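Local coordinates for UlvanLyase-PL25 (Pseudoalteromonas sp. PLSV, PDB 5UAS), which cleaves ulvan, the sulfated rhamnose and uronic acid polysaccharide of green seaweed cell walls, as a beta-propeller lyase of family PL25, at residues K94-N99 and V434-I439; E109-I114 and K144-I149; N157-G162 and F179-H184; W303-S308 and A320-I325. All blocks are in the same frame, centred on the assembly; numbering follows the deposited sequence.

Contact 1: residues K94-N99 and V434-I439. With 83Y (3-O-sulfo-alpha-L-rhamnopyranose), chain C; BDP (beta-D-glucopyranuronic acid), chain B.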
# COMPACT_ATOMS: atom_id res chain seq x y z
N LYS A 94 -2.85 -21.46 -0.18
CA LYS A 94 -2.41 -20.70 -1.35
C LYS A 94 -0.89 -20.79 -1.48
O LYS A 94 -0.16 -20.77 -0.49
CB LYS A 94 -2.86 -19.25 -1.22
CG LYS A 94 -2.85 -18.46 -2.50
CD LYS A 94 -3.71 -17.21 -2.38
CE LYS A 94 -3.63 -16.35 -3.65
NZ LYS A 94 -2.25 -15.78 -3.88
N LYS A 95 -0.40 -20.91 -2.73
CA LYS A 95 1.04 -21.01 -2.93
C LYS A 95 1.76 -19.81 -2.32
O LYS A 95 2.69 -19.99 -1.52
CB LYS A 95 1.37 -21.14 -4.42
CG LYS A 95 2.86 -21.37 -4.67
CD LYS A 95 3.20 -21.62 -6.14
CE LYS A 95 4.71 -21.80 -6.32
NZ LYS A 95 5.14 -21.80 -7.76
N PHE A 96 1.36 -18.59 -2.69
CA PHE A 96 1.88 -17.37 -2.10
C PHE A 96 0.74 -16.56 -1.50
O PHE A 96 -0.33 -16.42 -2.10
CB PHE A 96 2.66 -16.54 -3.15
CG PHE A 96 3.90 -17.23 -3.63
CD1 PHE A 96 5.01 -17.33 -2.79
CD2 PHE A 96 3.96 -17.82 -4.88
CE1 PHE A 96 6.15 -18.00 -3.21
CE2 PHE A 96 5.10 -18.46 -5.30
CZ PHE A 96 6.19 -18.55 -4.47
N ASP A 97 0.98 -16.05 -0.31
CA ASP A 97 -0.00 -15.26 0.41
C ASP A 97 0.08 -13.78 0.01
O ASP A 97 -0.94 -13.19 -0.38
CB ASP A 97 0.23 -15.45 1.91
CG ASP A 97 -0.73 -14.66 2.74
OD1 ASP A 97 -0.72 -13.43 2.62
OD2 ASP A 97 -1.47 -15.27 3.52
N ASN A 98 1.27 -13.18 0.09
CA ASN A 98 1.62 -11.85 -0.38
C ASN A 98 1.22 -10.71 0.56
O ASN A 98 1.68 -9.58 0.35
CB ASN A 98 1.00 -11.52 -1.76
CG ASN A 98 1.37 -12.52 -2.83
OD1 ASN A 98 2.55 -12.83 -3.04
ND2 ASN A 98 0.36 -13.03 -3.53
N ASN A 99 0.39 -10.95 1.58
CA ASN A 99 -0.11 -9.84 2.39
C ASN A 99 0.91 -9.35 3.39
O ASN A 99 0.67 -8.33 4.04
CB ASN A 99 -1.41 -10.24 3.10
CG ASN A 99 -2.58 -10.34 2.13
OD1 ASN A 99 -3.24 -9.35 1.84
ND2 ASN A 99 -2.82 -11.54 1.60
N VAL A 434 5.67 -12.71 -14.43
CA VAL A 434 5.56 -13.62 -15.57
C VAL A 434 5.03 -14.93 -15.03
O VAL A 434 3.90 -15.31 -15.32
CB VAL A 434 6.91 -13.77 -16.28
CG1 VAL A 434 6.80 -14.80 -17.44
CG2 VAL A 434 7.34 -12.41 -16.81
N SER A 435 5.84 -15.62 -14.25
CA SER A 435 5.33 -16.67 -13.39
C SER A 435 5.27 -16.11 -11.97
O SER A 435 5.38 -14.89 -11.76
CB SER A 435 6.20 -17.92 -13.46
OG SER A 435 7.44 -17.70 -12.83
N ASP A 436 5.10 -16.97 -10.98
CA ASP A 436 5.03 -16.46 -9.62
C ASP A 436 6.35 -16.59 -8.86
O ASP A 436 6.36 -16.36 -7.65
CB ASP A 436 3.88 -17.11 -8.85
CG ASP A 436 3.98 -18.61 -8.78
OD1 ASP A 436 5.03 -19.16 -9.15
OD2 ASP A 436 3.00 -19.24 -8.34
N GLU A 437 7.45 -16.93 -9.54
CA GLU A 437 8.77 -16.90 -8.92
C GLU A 437 9.76 -16.29 -9.92
O GLU A 437 9.43 -16.09 -11.09
CB GLU A 437 9.22 -18.29 -8.47
CG GLU A 437 8.29 -18.94 -7.43
CD GLU A 437 8.83 -20.29 -6.96
OE1 GLU A 437 10.02 -20.37 -6.62
OE2 GLU A 437 8.06 -21.28 -6.94
N GLY A 438 10.95 -15.95 -9.43
CA GLY A 438 11.98 -15.39 -10.31
C GLY A 438 11.60 -14.07 -10.92
O GLY A 438 12.00 -13.78 -12.06
N ILE A 439 10.86 -13.25 -10.19
CA ILE A 439 10.25 -12.04 -10.73
C ILE A 439 11.26 -10.90 -10.74
O ILE A 439 11.88 -10.58 -9.72
CB ILE A 439 9.00 -11.67 -9.91
CG1 ILE A 439 7.95 -12.77 -10.10
CG2 ILE A 439 8.43 -10.30 -10.32
CD1 ILE A 439 6.70 -12.52 -9.23
C1 83Y C . -6.35 -8.43 -0.75
C2 83Y C . -4.94 -8.14 -1.24
C3 83Y C . -4.52 -9.13 -2.34
C4 83Y C . -5.55 -9.23 -3.47
C5 83Y C . -6.94 -9.42 -2.89
C6 83Y C . -7.99 -9.30 -3.99
O1S 83Y C . -0.84 -8.59 -2.98
O2 83Y C . -4.88 -6.82 -1.71
O2S 83Y C . -2.02 -10.78 -3.21
O3 83Y C . -3.27 -8.71 -2.85
O3S 83Y C . -1.86 -9.63 -1.09
O5 83Y C . -7.24 -8.48 -1.85
S 83Y C . -1.94 -9.46 -2.54
O4 83Y C . -5.29 -10.39 -4.29
C1 BDP B . -7.37 -12.84 1.63
C2 BDP B . -7.97 -12.47 0.25
C3 BDP B . -8.40 -11.04 0.36
C4 BDP B . -7.29 -10.14 0.77
C5 BDP B . -6.69 -10.60 2.04
C6 BDP B . -7.29 -10.05 3.38
O2 BDP B . -6.97 -12.66 -0.76
O3 BDP B . -9.59 -10.88 1.14
O4 BDP B . -6.29 -9.74 -0.18
O5 BDP B . -6.34 -11.94 2.10
O6A BDP B . -7.99 -9.03 3.40
O6B BDP B . -7.02 -10.64 4.44
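Lys-95 and Asp-436 reach for each other from opposite directions across two surface loops, while Glu-437 crosses the lysine at about a right angle. The lysine chain is fully extended, with CG anti to the backbone N (chi1 -175°), which carries NZ between the two carboxylates. NZ lies 3.0 Å from Asp-436 OD1, met on the syn side, and 3.1 Å from Glu-437 OE2, which offers its anti lone pair; together they form a salt-bridge network. Phe-96 packs alongside both acidic residues. Its ring stands nearly upright to the Asp-436 carboxylate, the planes 81° apart, with CE2 3.7 Å from Asp-436 CG, and its CZ meets Glu-437 CG at 3.7 Å. Further along 94-99 the chain turns to the substrate. Asp-97 OD1 closes an Asx turn by accepting from Asn-99 N at 2.9 Å; lying in the Asn-99 amide plane, it also accepts from Asn-99 ND2 at 3.0 Å, from above its own carboxylate plane. Asn-98 ND2 donates to sulfate oxygen O2S of the rhamnose in chain C at 3.3 Å, while Asn-36 and Gln-58 engage Asn-98 OD1. The salt-bridged loops thus border the sulfate-binding part of the ulvan cleft in this beta-propeller lyase.

Contact 2: residues E109-I114 and K144-I149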
# COMPACT_ATOMS: atom_id res chain seq x y z
N GLU A 109 17.59 8.12 13.86
CA GLU A 109 18.97 7.75 14.09
C GLU A 109 19.56 7.00 12.91
O GLU A 109 20.72 6.58 12.97
CB GLU A 109 19.12 6.90 15.37
CG GLU A 109 18.94 7.70 16.68
CD GLU A 109 20.01 8.78 16.90
OE1 GLU A 109 21.19 8.57 16.50
OE2 GLU A 109 19.68 9.84 17.48
N GLY A 110 18.80 6.86 11.83
CA GLY A 110 19.32 6.25 10.64
C GLY A 110 19.10 4.77 10.55
O GLY A 110 19.51 4.16 9.57
N TYR A 111 18.48 4.15 11.55
CA TYR A 111 18.18 2.74 11.44
C TYR A 111 17.04 2.51 10.47
O TYR A 111 16.06 3.26 10.45
CB TYR A 111 17.86 2.15 12.82
CG TYR A 111 19.07 2.15 13.74
CD1 TYR A 111 19.99 1.09 13.71
CD2 TYR A 111 19.32 3.21 14.60
CE1 TYR A 111 21.12 1.08 14.53
CE2 TYR A 111 20.44 3.21 15.43
CZ TYR A 111 21.34 2.15 15.39
OH TYR A 111 22.45 2.17 16.21
N ILE A 112 17.18 1.48 9.64
CA ILE A 112 16.16 1.11 8.67
C ILE A 112 15.28 0.03 9.28
O ILE A 112 15.76 -1.01 9.75
CB ILE A 112 16.80 0.64 7.36
CG1 ILE A 112 17.73 1.73 6.84
CG2 ILE A 112 15.73 0.35 6.33
CD1 ILE A 112 18.73 1.25 5.84
N HIS A 113 13.98 0.30 9.30
CA HIS A 113 12.97 -0.60 9.82
C HIS A 113 12.22 -1.24 8.66
O HIS A 113 11.86 -0.57 7.70
CB HIS A 113 11.98 0.17 10.69
CG HIS A 113 12.61 0.77 11.91
ND1 HIS A 113 12.49 0.21 13.16
CD2 HIS A 113 13.40 1.86 12.06
CE1 HIS A 113 13.16 0.94 14.04
NE2 HIS A 113 13.72 1.95 13.39
N ILE A 114 11.98 -2.54 8.78
CA ILE A 114 11.14 -3.28 7.85
C ILE A 114 10.02 -3.96 8.65
O ILE A 114 10.29 -4.70 9.60
CB ILE A 114 11.97 -4.32 7.08
CG1 ILE A 114 13.04 -3.59 6.24
CG2 ILE A 114 11.05 -5.25 6.28
CD1 ILE A 114 12.52 -2.90 5.00
N LYS A 144 21.04 -3.55 11.88
CA LYS A 144 21.92 -3.54 13.05
C LYS A 144 22.68 -2.23 13.18
O LYS A 144 23.10 -1.85 14.28
CB LYS A 144 22.90 -4.71 12.98
CG LYS A 144 22.23 -6.04 13.29
CD LYS A 144 23.26 -7.14 13.49
CE LYS A 144 22.56 -8.48 13.74
NZ LYS A 144 23.54 -9.55 14.10
N ARG A 145 22.91 -1.53 12.07
CA ARG A 145 23.67 -0.30 12.09
C ARG A 145 22.94 0.72 11.24
O ARG A 145 22.21 0.35 10.32
CB ARG A 145 25.10 -0.50 11.55
CG ARG A 145 25.95 -1.36 12.46
CD ARG A 145 27.14 -1.90 11.69
NE ARG A 145 27.95 -0.85 11.10
CZ ARG A 145 28.97 -0.26 11.72
NH1 ARG A 145 29.29 -0.62 12.96
NH2 ARG A 145 29.67 0.68 11.10
N PRO A 146 23.10 2.01 11.54
CA PRO A 146 22.39 3.02 10.74
C PRO A 146 22.86 2.98 9.29
O PRO A 146 24.05 2.77 9.02
CB PRO A 146 22.76 4.35 11.42
CG PRO A 146 23.15 3.95 12.85
CD PRO A 146 23.77 2.57 12.72
N TYR A 147 21.90 3.13 8.37
CA TYR A 147 22.16 3.29 6.94
C TYR A 147 22.91 2.10 6.34
O TYR A 147 23.51 2.23 5.27
CB TYR A 147 22.91 4.59 6.65
CG TYR A 147 22.07 5.75 7.10
CD1 TYR A 147 20.88 6.04 6.45
CD2 TYR A 147 22.44 6.51 8.21
CE1 TYR A 147 20.08 7.06 6.88
CE2 TYR A 147 21.63 7.55 8.64
CZ TYR A 147 20.44 7.81 7.96
OH TYR A 147 19.60 8.82 8.36
N ASP A 148 22.85 0.96 7.01
CA ASP A 148 23.51 -0.27 6.55
C ASP A 148 22.42 -1.32 6.35
O ASP A 148 21.87 -1.82 7.34
CB ASP A 148 24.54 -0.72 7.58
CG ASP A 148 25.36 -1.92 7.13
OD1 ASP A 148 24.86 -2.70 6.30
OD2 ASP A 148 26.49 -2.07 7.63
N ILE A 149 22.14 -1.67 5.10
CA ILE A 149 21.07 -2.63 4.81
C ILE A 149 21.54 -4.08 4.83
O ILE A 149 20.75 -4.97 4.48
CB ILE A 149 20.39 -2.32 3.47
CG1 ILE A 149 21.38 -2.49 2.32
CG2 ILE A 149 19.76 -0.93 3.51
CD1 ILE A 149 20.71 -2.58 0.94
O HOH W 1 24.39 0.16 15.93
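A type II beta turn from Arg-145 to Asp-148 packs against the loop that leads into strand 112-116, at an outer corner of one four-stranded antiparallel propeller sheet. The two segments have their nearest CA atoms at Tyr-111 and Pro-146. The side chains of this pair lie side by side and point the same way, and Pro-146 CG sits over one face of the phenol ring, 3.9 Å from its centroid, in a CH-pi contact displaced toward the rim. CG of Tyr-111 lies anti to its carbonyl carbon (chi1 -67°), which lays the ring along the proline; the ring edge reaches the carbonyl of Lys-144, and Arg-198 adds a cation-pi contact. One water joins Tyr-111 and Lys-144, 2.8 Å from Tyr-111 OH and donating to Lys-144 O.

Gly-110 meets both central residues of the turn. Its O accepts from Tyr-147 N at 2.9 Å, the donor standing above the carbonyl plane, and also receives a CA-H...O contact from Pro-146. The Tyr-147 ring folds back over this peptide, with Gly-110 O over the ring centre; Gly-110, with positive phi, brings its CA directly against the ring, 3.3 Å from Tyr-147 CZ.

On the buried side Ile-112 extends toward the turn and also touches Tyr-54 and Ile-66 of the neighbouring sheet. Ile-149 places CG2 beside its own backbone N, with CG1 between N and the carbonyl carbon (chi1 64°), a setting that turns the CG2 methyl to Ile-112. The fit there is tight: Ile-112 CD1 and Ile-149 CG2 are 3.4 Å apart.

Contact 3: residues N157-G162 and F179-H184. With ZN (zinc ion), chain E; BDP (beta-D-glucopyranuronic acid), chain B; 83Y (3-O-sulfo-alpha-L-rhamnopyranose), chain D.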
# COMPACT_ATOMS: atom_id res chain seq x y z
N ASN A 157 8.18 -6.21 18.26
CA ASN A 157 7.68 -5.46 19.41
C ASN A 157 6.35 -4.78 19.07
O ASN A 157 5.94 -3.81 19.73
CB ASN A 157 8.71 -4.42 19.83
CG ASN A 157 9.07 -3.47 18.69
OD1 ASN A 157 8.61 -3.65 17.56
ND2 ASN A 157 9.86 -2.44 18.98
N ILE A 158 5.71 -5.24 18.02
CA ILE A 158 4.36 -4.83 17.67
C ILE A 158 3.48 -6.06 17.82
O ILE A 158 3.97 -7.20 17.89
CB ILE A 158 4.30 -4.28 16.23
CG1 ILE A 158 4.73 -5.39 15.25
CG2 ILE A 158 5.22 -3.07 16.11
CD1 ILE A 158 4.90 -4.91 13.76
N THR A 159 2.16 -5.85 17.79
CA THR A 159 1.28 -7.01 17.93
C THR A 159 1.46 -7.96 16.75
O THR A 159 1.60 -7.53 15.60
CB THR A 159 -0.18 -6.59 18.07
OG1 THR A 159 -0.98 -7.78 18.19
CG2 THR A 159 -0.65 -5.78 16.83
N PRO A 160 1.45 -9.27 16.98
CA PRO A 160 1.49 -10.21 15.86
C PRO A 160 0.23 -10.21 15.02
O PRO A 160 0.28 -10.69 13.88
CB PRO A 160 1.69 -11.57 16.54
CG PRO A 160 1.01 -11.37 17.88
CD PRO A 160 1.36 -9.96 18.28
N PHE A 161 -0.87 -9.63 15.51
CA PHE A 161 -2.15 -9.65 14.80
C PHE A 161 -2.18 -8.42 13.91
O PHE A 161 -2.71 -7.37 14.27
CB PHE A 161 -3.31 -9.66 15.79
CG PHE A 161 -3.24 -10.79 16.76
CD1 PHE A 161 -3.33 -12.09 16.33
CD2 PHE A 161 -3.03 -10.54 18.12
CE1 PHE A 161 -3.24 -13.14 17.24
CE2 PHE A 161 -2.94 -11.57 19.03
CZ PHE A 161 -3.04 -12.88 18.60
N GLY A 162 -1.59 -8.55 12.73
CA GLY A 162 -1.48 -7.43 11.81
C GLY A 162 -1.50 -7.86 10.36
O GLY A 162 -0.96 -8.92 10.00
N PHE A 179 -2.15 -0.41 10.60
CA PHE A 179 -2.42 -1.75 10.07
C PHE A 179 -3.82 -2.20 10.51
O PHE A 179 -4.45 -1.61 11.39
CB PHE A 179 -1.35 -2.77 10.54
CG PHE A 179 -1.17 -2.83 12.04
CD1 PHE A 179 -0.35 -1.92 12.70
CD2 PHE A 179 -1.84 -3.79 12.81
CE1 PHE A 179 -0.18 -1.96 14.10
CE2 PHE A 179 -1.68 -3.86 14.19
CZ PHE A 179 -0.84 -2.93 14.84
N ARG A 180 -4.26 -3.30 9.90
CA ARG A 180 -5.45 -4.00 10.36
C ARG A 180 -5.06 -5.02 11.44
O ARG A 180 -4.17 -5.85 11.22
CB ARG A 180 -6.12 -4.68 9.18
CG ARG A 180 -7.39 -5.41 9.57
CD ARG A 180 -7.93 -6.13 8.34
NE ARG A 180 -7.05 -7.24 7.94
CZ ARG A 180 -7.19 -7.98 6.85
NH1 ARG A 180 -8.16 -7.73 5.97
NH2 ARG A 180 -6.32 -8.98 6.62
N HIS A 181 -5.74 -4.96 12.59
CA HIS A 181 -5.35 -5.72 13.79
C HIS A 181 -5.94 -7.14 13.72
O HIS A 181 -6.73 -7.57 14.57
CB HIS A 181 -5.80 -4.97 15.03
CG HIS A 181 -5.16 -5.40 16.33
ND1 HIS A 181 -5.35 -6.64 16.90
CD2 HIS A 181 -4.40 -4.70 17.21
CE1 HIS A 181 -4.71 -6.70 18.06
NE2 HIS A 181 -4.13 -5.53 18.27
N GLY A 182 -5.53 -7.86 12.69
CA GLY A 182 -6.00 -9.22 12.45
C GLY A 182 -6.36 -9.45 10.99
O GLY A 182 -5.80 -8.80 10.09
N ALA A 183 -7.25 -10.41 10.75
CA ALA A 183 -7.72 -10.71 9.39
C ALA A 183 -8.96 -9.86 9.09
O ALA A 183 -9.06 -8.76 9.63
CB ALA A 183 -7.98 -12.21 9.24
N HIS A 184 -9.89 -10.33 8.25
CA HIS A 184 -10.96 -9.43 7.79
C HIS A 184 -11.72 -8.79 8.94
O HIS A 184 -12.14 -7.62 8.85
CB HIS A 184 -11.97 -10.17 6.93
CG HIS A 184 -11.49 -10.50 5.57
ND1 HIS A 184 -12.35 -10.75 4.53
CD2 HIS A 184 -10.24 -10.65 5.07
CE1 HIS A 184 -11.66 -11.01 3.44
NE2 HIS A 184 -10.37 -10.98 3.75
ZN ZN E . -14.41 -10.74 4.48
C1 BDP B . -7.37 -12.84 1.63
C2 BDP B . -7.97 -12.47 0.25
C3 BDP B . -8.40 -11.04 0.36
C4 BDP B . -7.29 -10.14 0.77
C5 BDP B . -6.69 -10.60 2.04
C6 BDP B . -7.29 -10.05 3.38
O2 BDP B . -6.97 -12.66 -0.76
O3 BDP B . -9.59 -10.88 1.14
O4 BDP B . -6.29 -9.74 -0.18
O5 BDP B . -6.34 -11.94 2.10
O6A BDP B . -7.99 -9.03 3.40
O6B BDP B . -7.02 -10.64 4.44
C1 83Y D . -10.25 -15.95 4.91
C2 83Y D . -10.17 -16.12 3.39
C3 83Y D . -9.94 -14.78 2.72
C4 83Y D . -8.65 -14.16 3.24
C5 83Y D . -8.83 -14.01 4.76
C6 83Y D . -7.62 -13.40 5.44
O1 83Y D . -11.42 -15.19 5.24
O1S 83Y D . -10.82 -14.40 -0.95
O2 83Y D . -9.12 -17.02 3.06
O2S 83Y D . -12.39 -15.05 0.78
O3 83Y D . -9.96 -14.94 1.30
O3S 83Y D . -11.31 -12.90 0.86
O5 83Y D . -9.07 -15.28 5.37
S 83Y D . -11.13 -14.32 0.50
O4 83Y D . -8.43 -12.89 2.61
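The methyl of Thr-159 sits in the corner formed by two aromatic rings, CG2 lying 3.4 Å from Phe-179 CE2 and making an off-centre CH-pi contact with His-181. With OG1 anti to the backbone N (chi1 180°), the methyl faces the rings while the hydroxyl turns back to accept from Phe-161 N, an ST turn. Phe-161 O lies over one face of the His-181 imidazole, toward its rim, and meets His-181 CA at 3.2 Å, and Gly-162 CA approaches Arg-180 O at 3.2 Å; both are CA-H...O contacts, and no conventional hydrogen bond crosses between the segments. Phe-161 and His-181 each centre an inverse gamma turn. Polar groups beyond them face the substrate. Arg-180 bends at chi3 (68°), its NE donating to Gly-182 O, and the guanidinium spans the glucuronate carboxylate edge-on: NH1 binds O6A at 2.9 Å and NH2 binds O6B at 2.8 Å, while the Ala-183 carbonyl carbon lies over its face. His-184 ND1 coordinates the zinc ion with His-240, Cys-242 and His-254, and NE2 donates to O4 of the chain D rhamnose at 3.0 Å. Segment 179-184 thus runs from this buried loop packing into the uronate-binding and zinc sites of the propeller lyase.

Contact 4: residues W303-S308 and A320-I325. With 83Y (3-O-sulfo-alpha-L-rhamnopyranose), chain C.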
# COMPACT_ATOMS: atom_id res chain seq x y z
N TRP A 303 -17.67 -2.75 -7.38
CA TRP A 303 -16.80 -3.26 -6.33
C TRP A 303 -15.47 -2.53 -6.38
O TRP A 303 -14.92 -2.28 -7.47
CB TRP A 303 -16.55 -4.76 -6.51
CG TRP A 303 -17.69 -5.70 -6.22
CD1 TRP A 303 -19.04 -5.43 -6.29
CD2 TRP A 303 -17.56 -7.07 -5.82
NE1 TRP A 303 -19.75 -6.56 -5.94
CE2 TRP A 303 -18.87 -7.57 -5.64
CE3 TRP A 303 -16.47 -7.92 -5.57
CZ2 TRP A 303 -19.12 -8.89 -5.25
CZ3 TRP A 303 -16.72 -9.23 -5.17
CH2 TRP A 303 -18.03 -9.70 -5.01
N THR A 304 -14.92 -2.23 -5.21
CA THR A 304 -13.76 -1.35 -5.13
C THR A 304 -12.51 -2.11 -4.72
O THR A 304 -12.57 -3.22 -4.18
CB THR A 304 -14.02 -0.22 -4.12
OG1 THR A 304 -14.46 -0.80 -2.88
CG2 THR A 304 -15.09 0.70 -4.66
N PHE A 305 -11.37 -1.49 -5.00
CA PHE A 305 -10.09 -1.91 -4.46
C PHE A 305 -9.36 -0.62 -4.17
O PHE A 305 -9.20 0.21 -5.07
CB PHE A 305 -9.32 -2.80 -5.46
CG PHE A 305 -8.04 -3.34 -4.91
CD1 PHE A 305 -8.06 -4.45 -4.09
CD2 PHE A 305 -6.82 -2.75 -5.23
CE1 PHE A 305 -6.90 -4.95 -3.53
CE2 PHE A 305 -5.64 -3.25 -4.71
CZ PHE A 305 -5.68 -4.38 -3.87
N ASN A 306 -8.97 -0.42 -2.92
CA ASN A 306 -8.52 0.91 -2.50
C ASN A 306 -7.21 1.30 -3.19
O ASN A 306 -6.41 0.45 -3.60
CB ASN A 306 -8.35 0.97 -0.97
CG ASN A 306 -8.33 2.39 -0.44
OD1 ASN A 306 -8.87 3.29 -1.09
ND2 ASN A 306 -7.67 2.61 0.70
N GLY A 307 -7.01 2.61 -3.33
CA GLY A 307 -5.80 3.18 -3.86
C GLY A 307 -5.02 3.96 -2.81
O GLY A 307 -4.52 3.37 -1.86
N SER A 308 -4.93 5.28 -2.97
CA SER A 308 -4.09 6.11 -2.10
C SER A 308 -4.72 7.50 -2.04
O SER A 308 -5.70 7.78 -2.74
CB SER A 308 -2.65 6.15 -2.64
OG SER A 308 -2.64 6.73 -3.94
N ALA A 320 -7.32 8.20 -5.16
CA ALA A 320 -7.35 7.18 -6.20
C ALA A 320 -8.15 6.02 -5.65
O ALA A 320 -7.85 5.50 -4.57
CB ALA A 320 -5.93 6.76 -6.59
N ILE A 321 -9.21 5.64 -6.36
CA ILE A 321 -10.03 4.51 -5.96
C ILE A 321 -10.23 3.63 -7.19
O ILE A 321 -10.60 4.12 -8.27
CB ILE A 321 -11.39 4.99 -5.37
CG1 ILE A 321 -12.25 3.78 -4.96
CG2 ILE A 321 -12.13 5.92 -6.33
CD1 ILE A 321 -11.62 2.97 -3.80
N ASN A 322 -9.93 2.34 -7.06
CA ASN A 322 -10.23 1.44 -8.15
C ASN A 322 -11.62 0.85 -7.99
O ASN A 322 -12.02 0.51 -6.87
CB ASN A 322 -9.19 0.32 -8.24
CG ASN A 322 -7.80 0.85 -8.27
OD1 ASN A 322 -7.33 1.33 -9.32
ND2 ASN A 322 -7.10 0.76 -7.14
N ALA A 323 -12.33 0.68 -9.10
CA ALA A 323 -13.66 0.10 -9.02
C ALA A 323 -13.99 -0.60 -10.32
O ALA A 323 -13.47 -0.24 -11.37
CB ALA A 323 -14.71 1.18 -8.71
N GLY A 324 -14.90 -1.58 -10.25
CA GLY A 324 -15.25 -2.30 -11.46
C GLY A 324 -16.55 -3.06 -11.29
O GLY A 324 -17.00 -3.33 -10.18
N ILE A 325 -17.14 -3.42 -12.43
CA ILE A 325 -18.39 -4.15 -12.44
C ILE A 325 -18.19 -5.55 -11.87
O ILE A 325 -17.22 -6.26 -12.22
CB ILE A 325 -18.96 -4.20 -13.87
CG1 ILE A 325 -19.35 -2.78 -14.32
CG2 ILE A 325 -20.14 -5.15 -13.95
CD1 ILE A 325 -19.33 -2.57 -15.85
C1 83Y C . -6.35 -8.43 -0.75
C2 83Y C . -4.94 -8.14 -1.24
C3 83Y C . -4.52 -9.13 -2.34
C4 83Y C . -5.55 -9.23 -3.47
C5 83Y C . -6.94 -9.42 -2.89
C6 83Y C . -7.99 -9.30 -3.99
O1S 83Y C . -0.84 -8.59 -2.98
O2 83Y C . -4.88 -6.82 -1.71
O2S 83Y C . -2.02 -10.78 -3.21
O3 83Y C . -3.27 -8.71 -2.85
O3S 83Y C . -1.86 -9.63 -1.09
O5 83Y C . -7.24 -8.48 -1.85
S 83Y C . -1.94 -9.46 -2.54
O4 83Y C . -5.29 -10.39 -4.29
O HOH W 2 -7.97 5.71 -1.68
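Strands 303-311 and 317-324 form a beta hairpin in a four-stranded antiparallel propeller sheet, and Phe-305 faces Asn-322 across it as a hydrogen-bonded pair. Their side chains lie side by side on one face of the sheet. Phe-305 sets CG opposite its backbone N across the CA-CB bond (chi1 -176°), which lifts the ring away from the partner strand and toward the glycan; CE1, at the ring edge, comes 3.3 Å from O2 of the sulfated rhamnose in chain C. Asn-322 instead swings CG to the side of its own N (chi1 -52°), folding the amide along the neighbouring strand. Its ND2 then donates to Phe-305 O at 3.0 Å, as does its backbone N, and the two donors arrive from opposite faces of the carbonyl plane. OD1 is turned to Thr-337 of the next strand.

On the other face, Thr-304 and Ala-323 form a non-hydrogen-bonded pair, with Thr-304 CG2 4.1 Å from Ala-323 CB. The threonine hydroxyl is bonded to Asp-238. Ile-321 brings CD1 within 4.0 Å of Thr-304 CB and also near Asn-306 OD1; the Asn-306 and Ile-321 side chains cross at about a right angle.

Toward Ser-308 the register is shifted by a classic beta bulge, Gly-307 and Ser-308 both facing Ala-320. Gly-307 CA lies 3.2 Å from Ala-320 O, in a CA-H...O contact. Ser-308 OG bonds to Asp-364, while within the bulge Ala-320 N donates almost straight to Ser-308 O at 2.9 Å.

How the contacts relate
Contact 1 joins loops far apart in sequence, and contacts 2, 3 and 4 follow in that order along the chain between its two segments. It lies beside the sheet in which early strand 30-33 pairs with late strand 439-444, consistent with ring closure of the propeller. Contact 2, in the sheet of strands 103-106 to 151-154, is peripheral, its centre about 34 Å from that of contact 4 in the 303-311 to 347-352 sheet. The other three border the glycan cleft: contacts 1 and 3 share the glucuronate, and contacts 1 and 4 the chain C rhamnose, although their centres lie about 22 Å apart in both cases. The substrate therefore bridges contacts that do not touch one another.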